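Side-chain contacts in putative glycoside hydrolase (Parabacteroides distasonis ATCC 8503, PDB 3GYC), which probably hydrolyses glycosidic bonds, as a putative glycoside hydrolase of a cellulase-like family in the TIM-barrel clan: residues Asp128-Leu133 with Met192-Glu197; Asn160-Asp165 with Pro169-Thr174. All blocks are in the same frame, centred on the assembly; numbering follows the deposited sequence.

Interaction 1. Residues Asp128-Leu133 with Met192-Glu197; sequences DTPEKL and MKTSLE
Pro-130 and Thr-194 carry the contact, the pyrrolidine ring lying obliquely across the side chain of the threonine. The CG corner of the ring reaches Thr-194 CG2 at 3.7 Å, and its CB rests against the backbone of the opposing helix, 3.8 Å from Ser-195 N. Thr-194 meets the ring with its methyl because CG2 stands anti to its own backbone N, while the hydroxyl turns back into its own helix and bonds to the carbonyl O of Arg-190. The same methyl is approached by Glu-131, whose chain turns aside about its CB-CG bond (chi2 92°) and brings OE2 to 3.7 Å from Thr-194 CG2. This is a van der Waals contact at the solvent-facing border; the other oxygen, OE1, has a weak hydrogen bond from Thr-129 OG1.

Ser-195 meets the first turn of the neighbouring helix through its CB, 3.6 Å from Pro-130 O, and the backbones come close here, Pro-130 CA lying 4.7 Å from Ser-195 CA. Its hydroxyl does not cross to the proline. With chi1 at 55°, OG folds over its own helix and bonds to Met-192 O at 2.8 Å, and it is also hydrogen-bonded to the hydroxyl of Tyr-210. No hydrogen bond links the two segments.

The proline occupies the first turn of its helix, where its missing N-H costs no helical bond. Thr-129 is the N-cap, its OG1 accepting from Lys-132 N at 3.0 Å, and Lys-132 NZ makes a salt bridge to Asp-128 OD1, using the syn lone pair of that oxygen. The start of helix 130-146, which leads into strand 153-157, packs against helix 186-200, which precedes 208-209, the neighbouring strand of the parallel sheet, consistent with adjacent outer helices of a (beta/alpha)8 barrel.

Interaction 2. Residues Asn160-Asp165 with Pro169-Thr174; sequences NEWPGD and PFFAKT
Trp-162 reaches from its loop to Phe-171, its indole projecting because CG lies anti to the backbone N (chi1 -178°). From CB the side chain leads to an indole that has Pro-163 CB over one face; CD1 turns toward the side chain of Met-192, and NE1 bonds to Ser-188 OG. Farther out, CZ2 sits over one face of the Phe-171 ring, offset toward its rim and 3.6 Å from Phe-171 CD1. At the far corner CH2 comes to 3.5 Å from Phe-171 CG, the six-membered rings being inclined at 49°, while CZ3 presents an edge to Phe-170 CE1 at 4.1 Å. In this TIM-barrel-like fold the loop follows the fourth strand, 153-157, and runs into the short helix 169-172, and the peptide bond joining Trp-162 to Pro-163 is cis. That proline touches the same phenylalanine, its CB 3.8 Å from Phe-171 CD2. With an alanine at Phe-171, the CZ2-CH2 side of the indole and Pro-163 CB would probably be left without this aromatic neighbour, opening a gap between loop and helix. Nearer solvent, Asp-165 CB abuts Ala-172 CB at 3.4 Å, and Asp-165 O lies close to the Pro-169 ring.

Interaction 2 is nested within the stretch of chain closed by interaction 1, and their centres are about 13 Å apart. Three packing contacts join them: Met-192 SE lies 3.7 Å from Trp-162 CD1, Asp-128 CB 4.1 Å from Phe-170 O, and Leu-133 CD2 4.2 Å from Phe-170 CE1. Trp-191 bridges the two, touching Pro-130 and Leu-133 as well as the rings of Trp-162, Phe-170 and Phe-171. Within residues 160-165, Glu-161 OE2 is hydrogen-bonded to His-234 ND1 and Asn-160 OD1 to Arg-55 NH2. The Asn-Glu pair after the fourth strand, with Glu-305 after the seventh, is consistent with the catalytic arrangement of related TIM-barrel glycoside hydrolases, so interaction 2 probably lies beside the active site.

Interaction 1. Residues Asp128-Leu133 with Met192-Glu197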
ATOM      1  N   ASP A 128      19.864  -8.147   6.778  1.00 16.10           N
ATOM      2  CA  ASP A 128      19.661  -8.263   8.216  1.00 15.94           C
ATOM      3  C   ASP A 128      20.123  -7.089   9.072  1.00 15.05           C
ATOM      4  O   ASP A 128      20.151  -7.196  10.285  1.00 13.91           O
ATOM      5  CB  ASP A 128      20.241  -9.594   8.720  1.00 16.30           C
ATOM      6  CG  ASP A 128      21.719  -9.779   8.371  1.00 17.07           C
ATOM      7  OD1 ASP A 128      22.397  -8.809   7.959  1.00 16.76           O
ATOM      8  OD2 ASP A 128      22.202 -10.925   8.513  1.00 18.32           O
ATOM      9  N   THR A 129      20.485  -5.976   8.441  1.00 14.70           N
ATOM     10  CA  THR A 129      20.831  -4.751   9.182  1.00 14.25           C
ATOM     11  C   THR A 129      20.145  -3.594   8.435  1.00 14.37           C
ATOM     12  O   THR A 129      19.886  -3.718   7.232  1.00 15.05           O
ATOM     13  CB  THR A 129      22.345  -4.472   9.252  1.00 13.05           C
ATOM     14  OG1 THR A 129      22.818  -4.071   7.958  1.00 12.16           O
ATOM     15  CG2 THR A 129      23.112  -5.690   9.762  1.00 11.36           C
ATOM     16  N   PRO A 130      19.843  -2.479   9.135  1.00 14.73           N
ATOM     17  CA  PRO A 130      19.233  -1.346   8.425  1.00 15.01           C
ATOM     18  C   PRO A 130      20.156  -0.779   7.331  1.00 15.15           C
ATOM     19  O   PRO A 130      19.664  -0.259   6.307  1.00 17.03           O
ATOM     20  CB  PRO A 130      18.972  -0.323   9.538  1.00 16.01           C
ATOM     21  CG  PRO A 130      19.878  -0.704  10.665  1.00 15.47           C
ATOM     22  CD  PRO A 130      20.030  -2.201  10.570  1.00 15.85           C
ATOM     23  N   GLU A 131      21.471  -0.913   7.525  1.00 15.06           N
ATOM     24  CA  GLU A 131      22.433  -0.444   6.534  1.00 14.61           C
ATOM     25  C   GLU A 131      22.371  -1.274   5.269  1.00 13.95           C
ATOM     26  O   GLU A 131      22.431  -0.749   4.149  1.00 13.46           O
ATOM     27  CB  GLU A 131      23.859  -0.411   7.097  1.00 15.75           C
ATOM     28  CG  GLU A 131      24.054   0.571   8.267  1.00 16.40           C
ATOM     29  CD  GLU A 131      23.839  -0.056   9.654  1.00 18.45           C
ATOM     30  OE1 GLU A 131      23.267  -1.164   9.762  1.00 19.23           O
ATOM     31  OE2 GLU A 131      24.305   0.548  10.651  1.00 20.51           O
ATOM     32  N   LYS A 132      22.208  -2.574   5.436  1.00 13.99           N
ATOM     33  CA  LYS A 132      22.088  -3.464   4.291  1.00 14.64           C
ATOM     34  C   LYS A 132      20.815  -3.184   3.515  1.00 15.45           C
ATOM     35  O   LYS A 132      20.817  -3.169   2.273  1.00 15.29           O
ATOM     36  CB  LYS A 132      22.118  -4.914   4.751  1.00 15.14           C
ATOM     37  CG  LYS A 132      23.487  -5.324   5.267  1.00 15.20           C
ATOM     38  CD  LYS A 132      23.471  -6.729   5.790  1.00 16.08           C
ATOM     39  CE  LYS A 132      24.773  -7.116   6.419  1.00 16.59           C
ATOM     40  NZ  LYS A 132      24.760  -8.558   6.841  1.00 17.03           N
ATOM     41  N   LEU A 133      19.731  -2.945   4.250  1.00 15.20           N
ATOM     42  CA  LEU A 133      18.445  -2.674   3.638  1.00 14.32           C
ATOM     43  C   LEU A 133      18.520  -1.377   2.832  1.00 14.66           C
ATOM     44  O   LEU A 133      18.023  -1.314   1.710  1.00 15.03           O
ATOM     45  CB  LEU A 133      17.350  -2.588   4.707  1.00 14.48           C
ATOM     46  CG  LEU A 133      15.907  -2.433   4.206  1.00 13.66           C
ATOM     47  CD1 LEU A 133      15.554  -3.610   3.314  1.00 15.17           C
ATOM     48  CD2 LEU A 133      14.892  -2.313   5.335  1.00 13.04           C
HETATM   49  N   MSE A 192      14.541   1.649  11.675  1.00 14.22           N
HETATM   50  CA  MSE A 192      13.973   2.578  10.714  1.00 14.73           C
HETATM   51  C   MSE A 192      14.814   3.845  10.649  1.00 14.67           C
HETATM   52  O   MSE A 192      15.213   4.264   9.569  1.00 15.33           O
HETATM   53  CB  MSE A 192      12.519   2.923  11.052  1.00 14.35           C
HETATM   54  CG  MSE A 192      11.562   1.761  10.874  1.00 13.63           C
HETATM   55 SE   MSE A 192       9.716   2.311  10.972  0.75 13.15          SE
HETATM   56  CE  MSE A 192       9.590   2.718  12.856  1.00 11.42           C
ATOM     57  N   LYS A 193      15.147   4.402  11.808  1.00 16.08           N
ATOM     58  CA  LYS A 193      15.889   5.655  11.851  1.00 17.04           C
ATOM     59  C   LYS A 193      17.239   5.514  11.132  1.00 16.28           C
ATOM     60  O   LYS A 193      17.553   6.320  10.258  1.00 15.84           O
ATOM     61  CB  LYS A 193      16.063   6.144  13.296  1.00 17.66           C
ATOM     62  CG  LYS A 193      16.522   7.595  13.395  1.00 18.25           C
ATOM     63  N   THR A 194      18.006   4.471  11.460  1.00 14.68           N
ATOM     64  CA  THR A 194      19.303   4.232  10.799  1.00 13.94           C
ATOM     65  C   THR A 194      19.199   4.044   9.284  1.00 15.07           C
ATOM     66  O   THR A 194      20.064   4.550   8.540  1.00 14.92           O
ATOM     67  CB  THR A 194      20.017   2.990  11.372  1.00 13.81           C
ATOM     68  OG1 THR A 194      20.326   3.225  12.749  1.00 13.69           O
ATOM     69  CG2 THR A 194      21.309   2.688  10.609  1.00 12.75           C
ATOM     70  N   SER A 195      18.159   3.330   8.821  1.00 14.25           N
ATOM     71  CA  SER A 195      18.003   3.091   7.376  1.00 14.34           C
ATOM     72  C   SER A 195      17.705   4.370   6.635  1.00 14.66           C
ATOM     73  O   SER A 195      18.316   4.638   5.610  1.00 13.98           O
ATOM     74  CB  SER A 195      16.949   2.032   7.068  1.00 14.17           C
ATOM     75  OG  SER A 195      15.703   2.349   7.646  1.00 14.05           O
ATOM     76  N   LEU A 196      16.788   5.170   7.164  1.00 15.34           N
ATOM     77  CA  LEU A 196      16.440   6.413   6.514  1.00 16.90           C
ATOM     78  C   LEU A 196      17.563   7.452   6.530  1.00 17.66           C
ATOM     79  O   LEU A 196      17.662   8.252   5.598  1.00 17.41           O
ATOM     80  CB  LEU A 196      15.117   6.977   7.048  1.00 17.19           C
ATOM     81  CG  LEU A 196      13.949   6.006   6.877  1.00 16.66           C
ATOM     82  CD1 LEU A 196      12.669   6.698   7.249  1.00 17.50           C
ATOM     83  CD2 LEU A 196      13.867   5.424   5.457  1.00 17.29           C
ATOM     84  N   GLU A 197      18.427   7.428   7.545  1.00 19.35           N
ATOM     85  CA  GLU A 197      19.579   8.326   7.553  1.00 19.56           C
ATOM     86  C   GLU A 197      20.483   7.994   6.379  1.00 17.44           C
ATOM     87  O   GLU A 197      20.941   8.890   5.672  1.00 16.62           O
ATOM     88  CB  GLU A 197      20.352   8.232   8.874  1.00 22.71           C
ATOM     89  CG  GLU A 197      19.625   8.910  10.014  1.00 25.49           C
ATOM     90  CD  GLU A 197      20.271   8.690  11.382  1.00 27.88           C
ATOM     91  OE1 GLU A 197      20.875   7.604  11.636  1.00 29.44           O
ATOM     92  OE2 GLU A 197      20.144   9.619  12.217  1.00 30.22           O
TER

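Interaction 2. Residues Asn160-Asp165 with Pro169-Thr174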
ATOM      1  N   ASN A 160       6.287  -2.736   3.302  1.00 15.45           N
ATOM      2  CA  ASN A 160       4.865  -2.879   3.546  1.00 15.08           C
ATOM      3  C   ASN A 160       4.578  -3.411   4.935  1.00 16.27           C
ATOM      4  O   ASN A 160       5.116  -4.449   5.317  1.00 15.57           O
ATOM      5  CB  ASN A 160       4.260  -3.866   2.560  1.00 16.09           C
ATOM      6  CG  ASN A 160       2.800  -4.165   2.854  1.00 17.58           C
ATOM      7  OD1 ASN A 160       1.913  -3.326   2.597  1.00 16.68           O
ATOM      8  ND2 ASN A 160       2.532  -5.373   3.379  1.00 16.12           N
ATOM      9  N   GLU A 161       3.703  -2.724   5.676  1.00 16.83           N
ATOM     10  CA  GLU A 161       3.216  -3.210   6.988  1.00 18.13           C
ATOM     11  C   GLU A 161       4.304  -3.649   7.932  1.00 17.27           C
ATOM     12  O   GLU A 161       4.275  -4.729   8.552  1.00 15.68           O
ATOM     13  CB  GLU A 161       2.154  -4.286   6.791  1.00 19.13           C
ATOM     14  CG  GLU A 161       0.963  -3.670   6.071  1.00 21.15           C
ATOM     15  CD  GLU A 161      -0.144  -4.627   5.689  1.00 23.32           C
ATOM     16  OE1 GLU A 161       0.098  -5.863   5.643  1.00 24.92           O
ATOM     17  OE2 GLU A 161      -1.256  -4.100   5.395  1.00 23.86           O
ATOM     18  N   TRP A 162       5.280  -2.760   8.049  1.00 17.51           N
ATOM     19  CA  TRP A 162       6.374  -2.949   8.987  1.00 16.25           C
ATOM     20  C   TRP A 162       5.844  -3.072  10.425  1.00 16.43           C
ATOM     21  O   TRP A 162       4.969  -2.310  10.830  1.00 16.54           O
ATOM     22  CB  TRP A 162       7.321  -1.761   8.890  1.00 15.54           C
ATOM     23  CG  TRP A 162       8.559  -1.832   9.794  1.00 15.21           C
ATOM     24  CD1 TRP A 162       8.723  -1.249  11.007  1.00 15.13           C
ATOM     25  CD2 TRP A 162       9.789  -2.511   9.506  1.00 14.50           C
ATOM     26  NE1 TRP A 162       9.977  -1.526  11.504  1.00 15.00           N
ATOM     27  CE2 TRP A 162      10.649  -2.303  10.601  1.00 14.00           C
ATOM     28  CE3 TRP A 162      10.242  -3.285   8.428  1.00 12.92           C
ATOM     29  CZ2 TRP A 162      11.936  -2.828  10.647  1.00 13.58           C
ATOM     30  CZ3 TRP A 162      11.511  -3.816   8.477  1.00 13.39           C
ATOM     31  CH2 TRP A 162      12.348  -3.594   9.587  1.00 13.78           C
ATOM     32  N   PRO A 163       6.403  -4.002  11.222  1.00 16.65           N
ATOM     33  CA  PRO A 163       7.468  -4.935  10.888  1.00 18.08           C
ATOM     34  C   PRO A 163       6.968  -6.376  10.800  1.00 18.93           C
ATOM     35  O   PRO A 163       7.618  -7.271  11.307  1.00 20.57           O
ATOM     36  CB  PRO A 163       8.420  -4.766  12.074  1.00 17.19           C
ATOM     37  CG  PRO A 163       7.512  -4.600  13.223  1.00 16.92           C
ATOM     38  CD  PRO A 163       6.280  -3.873  12.686  1.00 17.40           C
ATOM     39  N   GLY A 164       5.820  -6.606  10.175  1.00 20.26           N
ATOM     40  CA  GLY A 164       5.259  -7.969  10.068  1.00 21.71           C
ATOM     41  C   GLY A 164       6.234  -8.999   9.496  1.00 22.29           C
ATOM     42  O   GLY A 164       6.860  -8.766   8.453  1.00 21.99           O
ATOM     43  N   ASP A 165       6.349 -10.153  10.142  1.00 23.11           N
ATOM     44  CA  ASP A 165       7.301 -11.173   9.666  1.00 25.05           C
ATOM     45  C   ASP A 165       7.019 -11.760   8.270  1.00 23.92           C
ATOM     46  O   ASP A 165       7.914 -12.342   7.669  1.00 24.88           O
ATOM     47  CB  ASP A 165       7.539 -12.280  10.702  1.00 27.30           C
ATOM     48  CG  ASP A 165       6.275 -13.002  11.119  1.00 29.49           C
ATOM     49  OD1 ASP A 165       5.227 -12.847  10.461  1.00 31.28           O
ATOM     50  OD2 ASP A 165       6.345 -13.746  12.133  1.00 32.17           O
ATOM     51  N   PRO A 169      11.018 -10.767   7.277  1.00 17.53           N
ATOM     52  CA  PRO A 169      11.597 -11.883   8.048  1.00 17.75           C
ATOM     53  C   PRO A 169      13.062 -11.640   8.433  1.00 18.30           C
ATOM     54  O   PRO A 169      13.580 -12.253   9.391  1.00 19.49           O
ATOM     55  CB  PRO A 169      11.481 -13.059   7.071  1.00 18.47           C
ATOM     56  CG  PRO A 169      11.413 -12.468   5.748  1.00 18.00           C
ATOM     57  CD  PRO A 169      10.706 -11.171   5.897  1.00 17.65           C
ATOM     58  N   PHE A 170      13.735 -10.800   7.655  1.00 17.76           N
ATOM     59  CA  PHE A 170      15.109 -10.393   7.929  1.00 18.39           C
ATOM     60  C   PHE A 170      15.197  -9.554   9.205  1.00 18.29           C
ATOM     61  O   PHE A 170      16.255  -9.393   9.763  1.00 18.19           O
ATOM     62  CB  PHE A 170      15.698  -9.602   6.745  1.00 17.70           C
ATOM     63  CG  PHE A 170      14.776  -8.528   6.184  1.00 17.12           C
ATOM     64  CD1 PHE A 170      14.746  -7.260   6.730  1.00 15.75           C
ATOM     65  CD2 PHE A 170      13.960  -8.811   5.105  1.00 17.27           C
ATOM     66  CE1 PHE A 170      13.921  -6.293   6.227  1.00 18.03           C
ATOM     67  CE2 PHE A 170      13.141  -7.853   4.587  1.00 17.99           C
ATOM     68  CZ  PHE A 170      13.121  -6.579   5.147  1.00 18.25           C
ATOM     69  N   PHE A 171      14.088  -8.972   9.634  1.00 18.18           N
ATOM     70  CA  PHE A 171      14.062  -8.189  10.856  1.00 18.09           C
ATOM     71  C   PHE A 171      13.519  -9.067  11.970  1.00 19.10           C
ATOM     72  O   PHE A 171      14.098  -9.138  13.042  1.00 18.47           O
ATOM     73  CB  PHE A 171      13.185  -6.948  10.676  1.00 16.42           C
ATOM     74  CG  PHE A 171      13.000  -6.164  11.921  1.00 15.76           C
ATOM     75  CD1 PHE A 171      13.962  -5.254  12.318  1.00 15.94           C
ATOM     76  CD2 PHE A 171      11.875  -6.338  12.710  1.00 15.61           C
ATOM     77  CE1 PHE A 171      13.819  -4.534  13.483  1.00 15.67           C
ATOM     78  CE2 PHE A 171      11.713  -5.618  13.878  1.00 15.68           C
ATOM     79  CZ  PHE A 171      12.690  -4.716  14.269  1.00 16.30           C
ATOM     80  N   ALA A 172      12.400  -9.731  11.693  1.00 21.07           N
ATOM     81  CA  ALA A 172      11.721 -10.588  12.667  1.00 23.10           C
ATOM     82  C   ALA A 172      12.619 -11.708  13.190  1.00 24.75           C
ATOM     83  O   ALA A 172      12.506 -12.113  14.361  1.00 25.94           O
ATOM     84  CB  ALA A 172      10.439 -11.150  12.047  1.00 23.73           C
ATOM     85  N   LYS A 173      13.523 -12.206  12.346  1.00 26.18           N
ATOM     86  CA  LYS A 173      14.476 -13.225  12.792  1.00 27.27           C
ATOM     87  C   LYS A 173      15.364 -12.645  13.903  1.00 28.57           C
ATOM     88  O   LYS A 173      15.546 -13.270  14.957  1.00 28.17           O
ATOM     89  CB  LYS A 173      15.333 -13.734  11.628  1.00 27.42           C
ATOM     90  N   THR A 174      15.909 -11.447  13.699  1.00 29.43           N
ATOM     91  CA  THR A 174      16.783 -10.854  14.716  1.00 30.56           C
ATOM     92  C   THR A 174      16.022 -10.359  15.936  1.00 30.91           C
ATOM     93  O   THR A 174      16.496 -10.515  17.064  1.00 30.34           O
ATOM     94  CB  THR A 174      17.616  -9.703  14.161  1.00 31.44           C
ATOM     95  OG1 THR A 174      18.327 -10.163  13.012  1.00 33.21           O
ATOM     96  CG2 THR A 174      18.609  -9.207  15.201  1.00 30.82           C
TER